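Local structure of conserved Archaeal protein (Sulfolobus acidocaldarius, 4OPD) at residues Y341-A346 / K419-Y424; T272-Y277 / S347-R352; K357-D362 / L401-L406. The protein reduces the double bonds of geranylgeranyl chains in archaeal membrane phospholipids to give saturated archaeols, using one bound FAD per subunit. All blocks are in the same frame, centred on the assembly; numbering follows the deposited sequence.

Interaction 1 of 3, residues Y341-A346 / K419-Y424. With GRG (geranylgeranyl diphosphate), chain E.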
loop_
_atom_site.group_PDB
_atom_site.type_symbol
_atom_site.label_atom_id
_atom_site.label_comp_id
_atom_site.label_asym_id
_atom_site.label_seq_id
_atom_site.Cartn_x
_atom_site.Cartn_y
_atom_site.Cartn_z
ATOM N N TYR A 341 -1.444 8.992 7.272
ATOM C CA TYR A 341 -1.050 8.601 5.914
ATOM C C TYR A 341 -2.117 8.840 4.852
ATOM O O TYR A 341 -1.782 9.037 3.691
ATOM C CB TYR A 341 -0.656 7.119 5.885
ATOM C CG TYR A 341 0.366 6.770 4.817
ATOM C CD1 TYR A 341 1.723 6.974 5.046
ATOM C CD2 TYR A 341 -0.020 6.240 3.588
ATOM C CE1 TYR A 341 2.676 6.664 4.087
ATOM C CE2 TYR A 341 0.937 5.936 2.604
ATOM C CZ TYR A 341 2.283 6.146 2.874
ATOM O OH TYR A 341 3.257 5.855 1.941
ATOM N N GLY A 342 -3.399 8.795 5.230
ATOM C CA GLY A 342 -4.464 8.831 4.239
ATOM C C GLY A 342 -4.576 10.147 3.481
ATOM O O GLY A 342 -4.838 10.157 2.280
ATOM N N ALA A 343 -4.404 11.262 4.184
ATOM C CA ALA A 343 -4.458 12.586 3.539
ATOM C C ALA A 343 -3.333 12.720 2.524
ATOM O O ALA A 343 -3.526 13.263 1.430
ATOM C CB ALA A 343 -4.369 13.701 4.579
ATOM N N LYS A 344 -2.155 12.240 2.913
ATOM C CA LYS A 344 -0.989 12.185 2.033
ATOM C C LYS A 344 -1.289 11.369 0.789
ATOM O O LYS A 344 -0.968 11.781 -0.319
ATOM C CB LYS A 344 0.208 11.602 2.784
ATOM C CG LYS A 344 1.332 11.067 1.888
ATOM C CD LYS A 344 2.499 10.555 2.727
ATOM C CE LYS A 344 3.504 9.809 1.856
ATOM N NZ LYS A 344 4.758 9.475 2.601
ATOM N N GLN A 345 -1.911 10.204 0.967
ATOM C CA GLN A 345 -2.320 9.391 -0.173
ATOM C C GLN A 345 -3.250 10.126 -1.130
ATOM O O GLN A 345 -3.131 9.993 -2.337
ATOM C CB GLN A 345 -3.056 8.132 0.286
ATOM C CG GLN A 345 -2.230 7.008 0.797
ATOM C CD GLN A 345 -3.125 5.832 1.144
ATOM O OE1 GLN A 345 -3.552 5.076 0.270
ATOM N NE2 GLN A 345 -3.452 5.707 2.406
ATOM N N ALA A 346 -4.226 10.846 -0.587
ATOM C CA ALA A 346 -5.208 11.515 -1.436
ATOM C C ALA A 346 -4.550 12.548 -2.343
ATOM O O ALA A 346 -4.861 12.652 -3.528
ATOM C CB ALA A 346 -6.286 12.179 -0.567
ATOM N N LYS A 419 -6.735 21.285 -3.252
ATOM C CA LYS A 419 -8.144 21.135 -3.012
ATOM C C LYS A 419 -8.406 19.845 -2.237
ATOM O O LYS A 419 -9.124 19.796 -1.326
ATOM C CB LYS A 419 -8.916 21.031 -4.309
ATOM C CG LYS A 419 -9.493 22.314 -4.852
ATOM C CD LYS A 419 -10.071 22.148 -6.256
ATOM C CE LYS A 419 -10.421 23.464 -6.916
ATOM N NZ LYS A 419 -10.764 23.350 -8.362
ATOM N N ILE A 420 -7.792 18.786 -2.682
ATOM C CA ILE A 420 -8.115 17.489 -2.109
ATOM C C ILE A 420 -7.482 17.392 -0.719
ATOM O O ILE A 420 -8.049 16.774 0.177
ATOM C CB ILE A 420 -7.681 16.322 -3.036
ATOM C CG1 ILE A 420 -8.579 15.101 -2.798
ATOM C CG2 ILE A 420 -6.199 15.951 -2.857
ATOM C CD1 ILE A 420 -8.390 13.974 -3.817
ATOM N N LYS A 421 -6.345 18.056 -0.517
ATOM C CA LYS A 421 -5.694 18.015 0.783
ATOM C C LYS A 421 -6.571 18.718 1.809
ATOM O O LYS A 421 -6.732 18.234 2.926
ATOM C CB LYS A 421 -4.307 18.653 0.730
ATOM C CG LYS A 421 -3.383 18.188 1.852
ATOM C CD LYS A 421 -3.384 16.658 1.984
ATOM C CE LYS A 421 -2.204 16.172 2.817
ATOM N NZ LYS A 421 -0.886 16.576 2.236
ATOM N N GLU A 422 -7.159 19.841 1.412
ATOM C CA GLU A 422 -8.064 20.579 2.282
ATOM C C GLU A 422 -9.264 19.709 2.682
ATOM O O GLU A 422 -9.656 19.686 3.851
ATOM C CB GLU A 422 -8.533 21.861 1.601
ATOM C CG GLU A 422 -7.440 22.908 1.433
ATOM C CD GLU A 422 -7.879 24.094 0.582
ATOM O OE1 GLU A 422 -8.991 24.040 0.011
ATOM O OE2 GLU A 422 -7.110 25.079 0.482
ATOM N N LEU A 423 -9.838 18.998 1.715
ATOM C CA LEU A 423 -10.955 18.109 2.011
ATOM C C LEU A 423 -10.541 17.062 3.035
ATOM O O LEU A 423 -11.287 16.778 3.968
ATOM C CB LEU A 423 -11.479 17.427 0.742
ATOM C CG LEU A 423 -12.341 18.322 -0.159
ATOM C CD1 LEU A 423 -12.558 17.669 -1.512
ATOM C CD2 LEU A 423 -13.682 18.592 0.499
ATOM N N TYR A 424 -9.345 16.499 2.885
ATOM C CA TYR A 424 -8.945 15.434 3.803
ATOM C C TYR A 424 -8.532 16.000 5.154
ATOM O O TYR A 424 -8.622 15.306 6.173
ATOM C CB TYR A 424 -7.835 14.562 3.191
ATOM C CG TYR A 424 -8.436 13.482 2.314
ATOM C CD1 TYR A 424 -8.934 13.783 1.050
ATOM C CD2 TYR A 424 -8.545 12.164 2.769
ATOM C CE1 TYR A 424 -9.515 12.803 0.257
ATOM C CE2 TYR A 424 -9.113 11.175 1.978
ATOM C CZ TYR A 424 -9.600 11.503 0.729
ATOM O OH TYR A 424 -10.170 10.524 -0.050
HETATM C C20 GRG E . 4.172 6.066 -11.059
HETATM C C19 GRG E . 4.699 6.990 -13.431
HETATM C C18 GRG E . 5.181 6.623 -12.042
HETATM C C17 GRG E . 6.486 6.815 -11.710
HETATM C C16 GRG E . 7.136 6.473 -10.370
HETATM C C14 GRG E . 8.556 9.290 -8.959
HETATM C C13 GRG E . 8.009 7.959 -8.499
HETATM C C15 GRG E . 6.797 7.383 -9.211
HETATM C C12 GRG E . 8.584 7.337 -7.438
HETATM C C11 GRG E . 9.778 7.976 -6.740
HETATM C C9 GRG E . 10.287 7.148 -5.568
HETATM C C8 GRG E . 10.528 8.009 -4.335
HETATM C C10 GRG E . 11.303 9.297 -4.463
HETATM C C7 GRG E . 10.064 7.628 -3.122
HETATM C C6 GRG E . 10.250 8.463 -1.867
HETATM C C5 GRG E . 11.073 7.775 -0.802
HETATM C C3 GRG E . 10.297 6.839 0.113
HETATM C C4 GRG E . 9.870 5.483 -0.394
HETATM C C2 GRG E . 10.014 7.203 1.387
HETATM C C1 GRG E . 9.285 6.335 2.409
HETATM O O1 GRG E . 8.022 5.867 2.004
HETATM P PA GRG E . 6.744 6.290 2.837
HETATM O O1A GRG E . 5.916 7.177 1.950
HETATM O O3A GRG E . 7.159 7.089 4.127
HETATM O O2A GRG E . 5.929 5.081 3.225
#
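Ala346 drives its methyl into the face of the Tyr424 ring, a CH-pi contact with CB 3.5 Å from the ring centroid and only 15° off the normal. Apolar packing continues beside it: Ala343 CB lies 3.8 Å from Tyr424 CB, and Ile420 CD1 4.3 Å from Ala346 CB, while Ile420 CG2 rests against the Ala346 carbonyl oxygen. The axes of the two helical segments, 341-346 and 419-424, pass 8.9 Å apart, nearly antiparallel at 158°, a spacing consistent with small alanines at the interface. No hydrogen bond crosses between them. Lys421 contributes its aliphatic part: CD passes 3.4 Å from Ala343 O, and the bends at chi2 and chi4 carry NZ off to Lys383 O and Asp385.

Polar chemistry belongs to the other side of 341-346. Lys344, stretched out beyond CG, brings NZ 2.7 Å from O1A of geranylgeranyl diphosphate in a hydrogen bond. Tyr341 OH reaches the same phosphate, 3.0 Å from O1A and close to O2A. Tyr341, His56 and His298 are residues seen to bind the phospholipid; Lys344 joins them here. Helix 332-355 thus stands between the ligand and helix 410-425, whose Ile420 and Leu423 pack in turn on helix 434-452.

Interaction 2 of 3, residues T272-Y277 / S347-R352. With GRG (geranylgeranyl diphosphate), chain F.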
loop_
_atom_site.group_PDB
_atom_site.type_symbol
_atom_site.label_atom_id
_atom_site.label_comp_id
_atom_site.label_asym_id
_atom_site.label_seq_id
_atom_site.Cartn_x
_atom_site.Cartn_y
_atom_site.Cartn_z
ATOM N N THR A 272 -3.580 1.705 -6.034
ATOM C CA THR A 272 -2.780 2.932 -6.132
ATOM C C THR A 272 -3.684 4.152 -6.041
ATOM O O THR A 272 -3.660 5.021 -6.920
ATOM C CB THR A 272 -1.991 3.024 -7.445
ATOM O OG1 THR A 272 -2.907 3.077 -8.551
ATOM C CG2 THR A 272 -1.040 1.834 -7.594
ATOM N N ARG A 273 -4.462 4.220 -4.971
ATOM C CA ARG A 273 -5.405 5.322 -4.793
ATOM C C ARG A 273 -5.522 5.739 -3.338
ATOM O O ARG A 273 -4.934 5.119 -2.446
ATOM C CB ARG A 273 -6.787 4.927 -5.316
ATOM C CG ARG A 273 -7.297 3.588 -4.793
ATOM C CD ARG A 273 -8.836 3.562 -4.851
ATOM N NE ARG A 273 -9.420 4.271 -3.716
ATOM C CZ ARG A 273 -10.733 4.386 -3.496
ATOM N NH1 ARG A 273 -11.184 5.017 -2.416
ATOM N NH2 ARG A 273 -11.596 3.875 -4.363
ATOM N N ARG A 274 -6.293 6.796 -3.110
ATOM C CA ARG A 274 -6.680 7.212 -1.769
ATOM C C ARG A 274 -7.323 6.026 -1.058
ATOM O O ARG A 274 -7.818 5.107 -1.718
ATOM C CB ARG A 274 -7.653 8.400 -1.853
ATOM C CG ARG A 274 -8.996 7.999 -2.488
ATOM C CD ARG A 274 -9.586 9.115 -3.364
ATOM N NE ARG A 274 -10.784 8.667 -4.073
ATOM C CZ ARG A 274 -10.781 7.960 -5.202
ATOM N NH1 ARG A 274 -9.637 7.607 -5.782
ATOM N NH2 ARG A 274 -11.933 7.607 -5.761
ATOM N N PRO A 275 -7.322 6.026 0.286
ATOM C CA PRO A 275 -7.905 4.871 0.982
ATOM C C PRO A 275 -9.424 4.768 0.813
ATOM O O PRO A 275 -10.049 5.694 0.271
ATOM C CB PRO A 275 -7.547 5.122 2.457
ATOM C CG PRO A 275 -7.233 6.586 2.560
ATOM C CD PRO A 275 -6.681 6.981 1.216
ATOM N N LEU A 276 -9.995 3.654 1.268
ATOM C CA LEU A 276 -11.446 3.537 1.419
ATOM C C LEU A 276 -11.984 4.806 2.026
ATOM O O LEU A 276 -11.430 5.294 3.004
ATOM C CB LEU A 276 -11.822 2.366 2.328
ATOM C CG LEU A 276 -12.049 0.957 1.796
ATOM C CD1 LEU A 276 -12.682 0.120 2.913
ATOM C CD2 LEU A 276 -12.899 0.948 0.543
ATOM N N TYR A 277 -13.054 5.353 1.455
ATOM C CA TYR A 277 -13.609 6.597 1.977
ATOM C C TYR A 277 -13.947 6.492 3.466
ATOM O O TYR A 277 -13.711 7.427 4.230
ATOM C CB TYR A 277 -14.834 6.997 1.176
ATOM C CG TYR A 277 -14.483 7.662 -0.128
ATOM C CD1 TYR A 277 -13.579 8.722 -0.169
ATOM C CD2 TYR A 277 -15.055 7.237 -1.317
ATOM C CE1 TYR A 277 -13.266 9.336 -1.367
ATOM C CE2 TYR A 277 -14.748 7.846 -2.516
ATOM C CZ TYR A 277 -13.855 8.891 -2.536
ATOM O OH TYR A 277 -13.553 9.493 -3.739
ATOM N N SER A 347 -3.643 13.328 -1.778
ATOM C CA SER A 347 -2.856 14.271 -2.555
ATOM C C SER A 347 -2.080 13.531 -3.654
ATOM O O SER A 347 -2.032 13.955 -4.808
ATOM C CB SER A 347 -1.906 15.029 -1.626
ATOM O OG SER A 347 -1.247 16.077 -2.301
ATOM N N LEU A 348 -1.490 12.402 -3.289
ATOM C CA LEU A 348 -0.662 11.664 -4.243
ATOM C C LEU A 348 -1.484 10.905 -5.278
ATOM O O LEU A 348 -0.965 10.532 -6.326
ATOM C CB LEU A 348 0.257 10.704 -3.501
ATOM C CG LEU A 348 1.356 11.371 -2.672
ATOM C CD1 LEU A 348 2.114 10.302 -1.905
ATOM C CD2 LEU A 348 2.303 12.209 -3.548
ATOM N N ASP A 349 -2.758 10.657 -4.967
ATOM C CA ASP A 349 -3.700 10.072 -5.921
ATOM C C ASP A 349 -3.839 11.021 -7.117
ATOM O O ASP A 349 -3.823 10.603 -8.272
ATOM C CB ASP A 349 -5.069 9.815 -5.238
ATOM C CG ASP A 349 -5.970 8.855 -6.016
ATOM O OD1 ASP A 349 -5.722 8.608 -7.211
ATOM O OD2 ASP A 349 -6.954 8.335 -5.430
ATOM N N ILE A 350 -3.960 12.311 -6.845
ATOM C CA ILE A 350 -3.984 13.319 -7.903
ATOM C C ILE A 350 -2.681 13.307 -8.680
ATOM O O ILE A 350 -2.668 13.245 -9.911
ATOM C CB ILE A 350 -4.220 14.731 -7.340
ATOM C CG1 ILE A 350 -5.620 14.825 -6.740
ATOM C CG2 ILE A 350 -4.075 15.783 -8.440
ATOM C CD1 ILE A 350 -6.700 14.836 -7.781
ATOM N N PHE A 351 -1.570 13.365 -7.945
ATOM C CA PHE A 351 -0.263 13.513 -8.570
ATOM C C PHE A 351 0.033 12.302 -9.452
ATOM O O PHE A 351 0.538 12.462 -10.549
ATOM C CB PHE A 351 0.832 13.714 -7.510
ATOM C CG PHE A 351 2.146 14.179 -8.071
ATOM C CD1 PHE A 351 2.255 15.432 -8.662
ATOM C CD2 PHE A 351 3.266 13.379 -8.002
ATOM C CE1 PHE A 351 3.457 15.863 -9.183
ATOM C CE2 PHE A 351 4.474 13.807 -8.520
ATOM C CZ PHE A 351 4.565 15.054 -9.108
ATOM N N ARG A 352 -0.303 11.099 -8.972
ATOM C CA ARG A 352 -0.151 9.877 -9.757
ATOM C C ARG A 352 -0.760 9.993 -11.148
ATOM O O ARG A 352 -0.165 9.574 -12.131
ATOM C CB ARG A 352 -0.813 8.682 -9.031
ATOM C CG ARG A 352 -1.264 7.594 -10.005
ATOM C CD ARG A 352 -1.961 6.440 -9.332
ATOM N NE ARG A 352 -3.352 6.722 -8.975
ATOM C CZ ARG A 352 -4.392 6.409 -9.741
ATOM N NH1 ARG A 352 -4.195 5.843 -10.914
ATOM N NH2 ARG A 352 -5.626 6.665 -9.334
HETATM C C20 GRG F . 10.171 14.553 -12.353
HETATM C C19 GRG F . 8.995 14.720 -14.686
HETATM C C18 GRG F . 9.169 15.218 -13.267
HETATM C C17 GRG F . 8.445 16.258 -12.813
HETATM C C16 GRG F . 8.628 16.777 -11.402
HETATM C C14 GRG F . 6.884 19.056 -9.249
HETATM C C13 GRG F . 7.218 17.598 -9.469
HETATM C C15 GRG F . 7.252 17.038 -10.872
HETATM C C12 GRG F . 7.434 16.773 -8.424
HETATM C C11 GRG F . 7.349 17.246 -6.989
HETATM C C9 GRG F . 5.920 16.985 -6.527
HETATM C C8 GRG F . 5.843 15.730 -5.670
HETATM C C10 GRG F . 4.573 15.492 -4.881
HETATM C C7 GRG F . 6.872 14.849 -5.607
HETATM C C6 GRG F . 6.897 13.608 -4.720
HETATM C C5 GRG F . 6.132 12.409 -5.194
HETATM C C3 GRG F . 6.521 11.256 -4.289
HETATM C C4 GRG F . 7.913 10.677 -4.386
HETATM C C2 GRG F . 5.645 10.730 -3.405
HETATM C C1 GRG F . 6.061 9.553 -2.537
HETATM O O1 GRG F . 5.372 9.540 -1.306
#
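Asp349 lays its carboxylate against the start of the Arg273 side chain and the backbone N of Arg274, with OD2 3.4 Å from Arg273 CB. Two donors of Arg274 grip that oxygen from opposite faces of the carboxylate plane. Arg274 N meets Asp349 OD2 from well above the plane along an almost straight bond (2.9 Å, 171°), while Arg274 NH1 reaches Asp349 OD2 on the syn side at 2.8 Å to make a salt bridge. With CG set between the backbone N and the carbonyl carbon (chi1 66°) and a bend at chi2, Arg274 curls back past OD2.

Its guanidinium is fixed further by Tyr277 OH, which takes NE and NH2 side-on in its plane. The Arg273 guanidinium lies over one face of it, CZ 3.9 Å above the plane, its own charge paired with Glu176. Asp349 OD1 serves Arg352 NH2 at 2.9 Å, again syn, and Arg353. Arg352 in turn presents a face to Thr272 O and pairs with Asp182. With several arginines collected round one buried carboxylate, Asp349 is probably held ionised.

Phe351 spreads one face against C8 of a geranylgeranyl chain. The salt-bridge network of Arg274, Asp349 and Arg352 ties the loop after strand 261-271 to helix 332-355, with Arg274 packing on helices 410-425 and 434-452.

Interaction 3 of 3, residues K357-D362 / L401-L406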
loop_
_atom_site.group_PDB
_atom_site.type_symbol
_atom_site.label_atom_id
_atom_site.label_comp_id
_atom_site.label_asym_id
_atom_site.label_seq_id
_atom_site.Cartn_x
_atom_site.Cartn_y
_atom_site.Cartn_z
ATOM N N LYS A 357 0.262 10.267 -17.171
ATOM C CA LYS A 357 -0.036 10.818 -18.494
ATOM C C LYS A 357 1.184 11.433 -19.192
ATOM O O LYS A 357 1.105 11.798 -20.373
ATOM C CB LYS A 357 -1.140 11.870 -18.402
ATOM C CG LYS A 357 -2.509 11.351 -17.974
ATOM C CD LYS A 357 -3.203 10.598 -19.091
ATOM C CE LYS A 357 -4.633 10.249 -18.694
ATOM N NZ LYS A 357 -5.314 9.449 -19.746
ATOM N N LEU A 358 2.307 11.552 -18.481
ATOM C CA LEU A 358 3.499 12.167 -19.075
ATOM C C LEU A 358 4.184 11.207 -20.040
ATOM O O LEU A 358 4.134 9.991 -19.866
ATOM C CB LEU A 358 4.490 12.605 -17.996
ATOM C CG LEU A 358 4.079 13.664 -16.972
ATOM C CD1 LEU A 358 5.196 13.815 -15.934
ATOM C CD2 LEU A 358 3.772 15.005 -17.641
ATOM N N SER A 359 4.818 11.762 -21.064
ATOM C CA SER A 359 5.558 10.956 -22.021
ATOM C C SER A 359 6.972 10.744 -21.519
ATOM O O SER A 359 7.430 11.446 -20.609
ATOM C CB SER A 359 5.587 11.639 -23.383
ATOM O OG SER A 359 6.445 12.763 -23.328
ATOM N N ASN A 360 7.682 9.800 -22.123
ATOM C CA ASN A 360 9.089 9.646 -21.794
ATOM C C ASN A 360 9.853 10.915 -22.104
ATOM O O ASN A 360 10.740 11.313 -21.345
ATOM C CB ASN A 360 9.704 8.459 -22.535
ATOM C CG ASN A 360 9.420 7.140 -21.837
ATOM O OD1 ASN A 360 8.888 7.118 -20.723
ATOM N ND2 ASN A 360 9.780 6.035 -22.481
ATOM N N ASP A 361 9.516 11.547 -23.224
ATOM C CA ASP A 361 10.160 12.809 -23.589
ATOM C C ASP A 361 9.915 13.853 -22.504
ATOM O O ASP A 361 10.823 14.608 -22.153
ATOM C CB ASP A 361 9.647 13.313 -24.938
ATOM C CG ASP A 361 10.201 12.516 -26.107
ATOM O OD1 ASP A 361 11.214 11.792 -25.919
ATOM O OD2 ASP A 361 9.628 12.618 -27.212
ATOM N N ASP A 362 8.691 13.892 -21.975
ATOM C CA ASP A 362 8.377 14.800 -20.871
ATOM C C ASP A 362 9.258 14.529 -19.654
ATOM O O ASP A 362 9.837 15.445 -19.061
ATOM C CB ASP A 362 6.916 14.686 -20.432
ATOM C CG ASP A 362 5.939 15.143 -21.483
ATOM O OD1 ASP A 362 6.281 16.014 -22.310
ATOM O OD2 ASP A 362 4.803 14.630 -21.461
ATOM N N LEU A 401 10.484 25.086 -23.348
ATOM C CA LEU A 401 10.070 23.899 -24.095
ATOM C C LEU A 401 9.198 24.271 -25.304
ATOM O O LEU A 401 8.183 24.951 -25.162
ATOM C CB LEU A 401 9.328 22.926 -23.170
ATOM C CG LEU A 401 8.889 21.603 -23.793
ATOM C CD1 LEU A 401 10.081 20.887 -24.383
ATOM C CD2 LEU A 401 8.180 20.729 -22.760
ATOM N N GLY A 402 9.587 23.812 -26.493
ATOM C CA GLY A 402 8.920 24.233 -27.715
ATOM C C GLY A 402 8.038 23.199 -28.391
ATOM O O GLY A 402 8.044 23.067 -29.618
ATOM N N ARG A 403 7.270 22.475 -27.590
ATOM C CA ARG A 403 6.284 21.517 -28.091
ATOM C C ARG A 403 5.102 21.438 -27.126
ATOM O O ARG A 403 5.209 21.879 -25.979
ATOM C CB ARG A 403 6.908 20.136 -28.263
ATOM C CG ARG A 403 7.437 19.550 -26.975
ATOM C CD ARG A 403 7.992 18.159 -27.193
ATOM N NE ARG A 403 8.605 17.629 -25.979
ATOM C CZ ARG A 403 7.925 17.076 -24.981
ATOM N NH1 ARG A 403 6.602 16.978 -25.043
ATOM N NH2 ARG A 403 8.568 16.630 -23.913
ATOM N N PRO A 404 3.967 20.888 -27.583
ATOM C CA PRO A 404 2.901 20.659 -26.605
ATOM C C PRO A 404 3.368 19.688 -25.544
ATOM O O PRO A 404 4.070 18.738 -25.876
ATOM C CB PRO A 404 1.776 20.051 -27.444
ATOM C CG PRO A 404 2.019 20.585 -28.826
ATOM C CD PRO A 404 3.520 20.619 -28.964
ATOM N N SER A 405 3.008 19.931 -24.292
ATOM C CA SER A 405 3.352 19.005 -23.220
ATOM C C SER A 405 2.402 19.149 -22.036
ATOM O O SER A 405 1.989 20.250 -21.686
ATOM C CB SER A 405 4.797 19.228 -22.764
ATOM O OG SER A 405 5.071 18.492 -21.585
ATOM N N LEU A 406 2.057 18.023 -21.421
ATOM C CA LEU A 406 1.254 18.036 -20.208
ATOM C C LEU A 406 2.034 18.584 -19.018
ATOM O O LEU A 406 1.445 18.910 -17.994
ATOM C CB LEU A 406 0.733 16.628 -19.892
ATOM C CG LEU A 406 -0.527 16.215 -20.664
ATOM C CD1 LEU A 406 -0.953 14.799 -20.309
ATOM C CD2 LEU A 406 -1.664 17.184 -20.388
HETATM O O HOH W 1 2.760 15.491 -22.802
#
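A single carboxylate oxygen, Asp362 OD1, takes three donors from the opposing loop. Arg403 grips Asp362 OD1 end-on with both terminal nitrogens: NH1 comes nearly in line with the C-O bond, and NH2 from the anti side at 2.9 Å, forming a salt bridge. The carboxylate and guanidinium planes are only 20° apart. From above the carboxylate comes Ser405 OG, donating to Asp362 OD1 at 2.9 Å. The long straight run of Arg403 from CG to NE carries its charge across, and Asp361 CB lies over a face of the guanidinium, 3.6 Å from Arg403 NH2.

The other oxygen, Asp362 OD2, accepts from Ser359 N at 2.9 Å, and Ser359 OG accepts from Asp362 N, a capping box that opens helix 360-368. A water donates to Asp362 OD2 at 2.6 Å and accepts from Leu406 N, extending the link to 401-406. Beside these polar groups, Leu406 rests CD1 3.5 Å from Lys357 CB, and its CB meets Leu358 CD2.

With an alanine here in place of Asp362, Arg403 would probably lose its counter-ion, and Ser405 OG and Ser359 N their acceptor. Because one carboxylate serves both the helix start and the loop before helix 410-425, the two are probably held together largely by this one charge, with the water bridge as a second link.

Overall arrangement
Interactions 1 and 2 are buried and lie side by side, their centres 8 Å apart, and both use helix 332-355; the side chain of Tyr424 from interaction 1 packs directly on Arg274 and Tyr277 of interaction 2. Their chemistry nevertheless differs: helix meets helix by apolar contact in the first, while in the second a loop is fastened to the helix by buried charges. Interaction 3 sits farther out, its centre about 29 Å from the chain centre and only partly buried, and relies on a salt bridge, a cap and a water. It joins helix 360-368, which follows helix 332-355, to the loop before helix 410-425, the second helix of interaction 1.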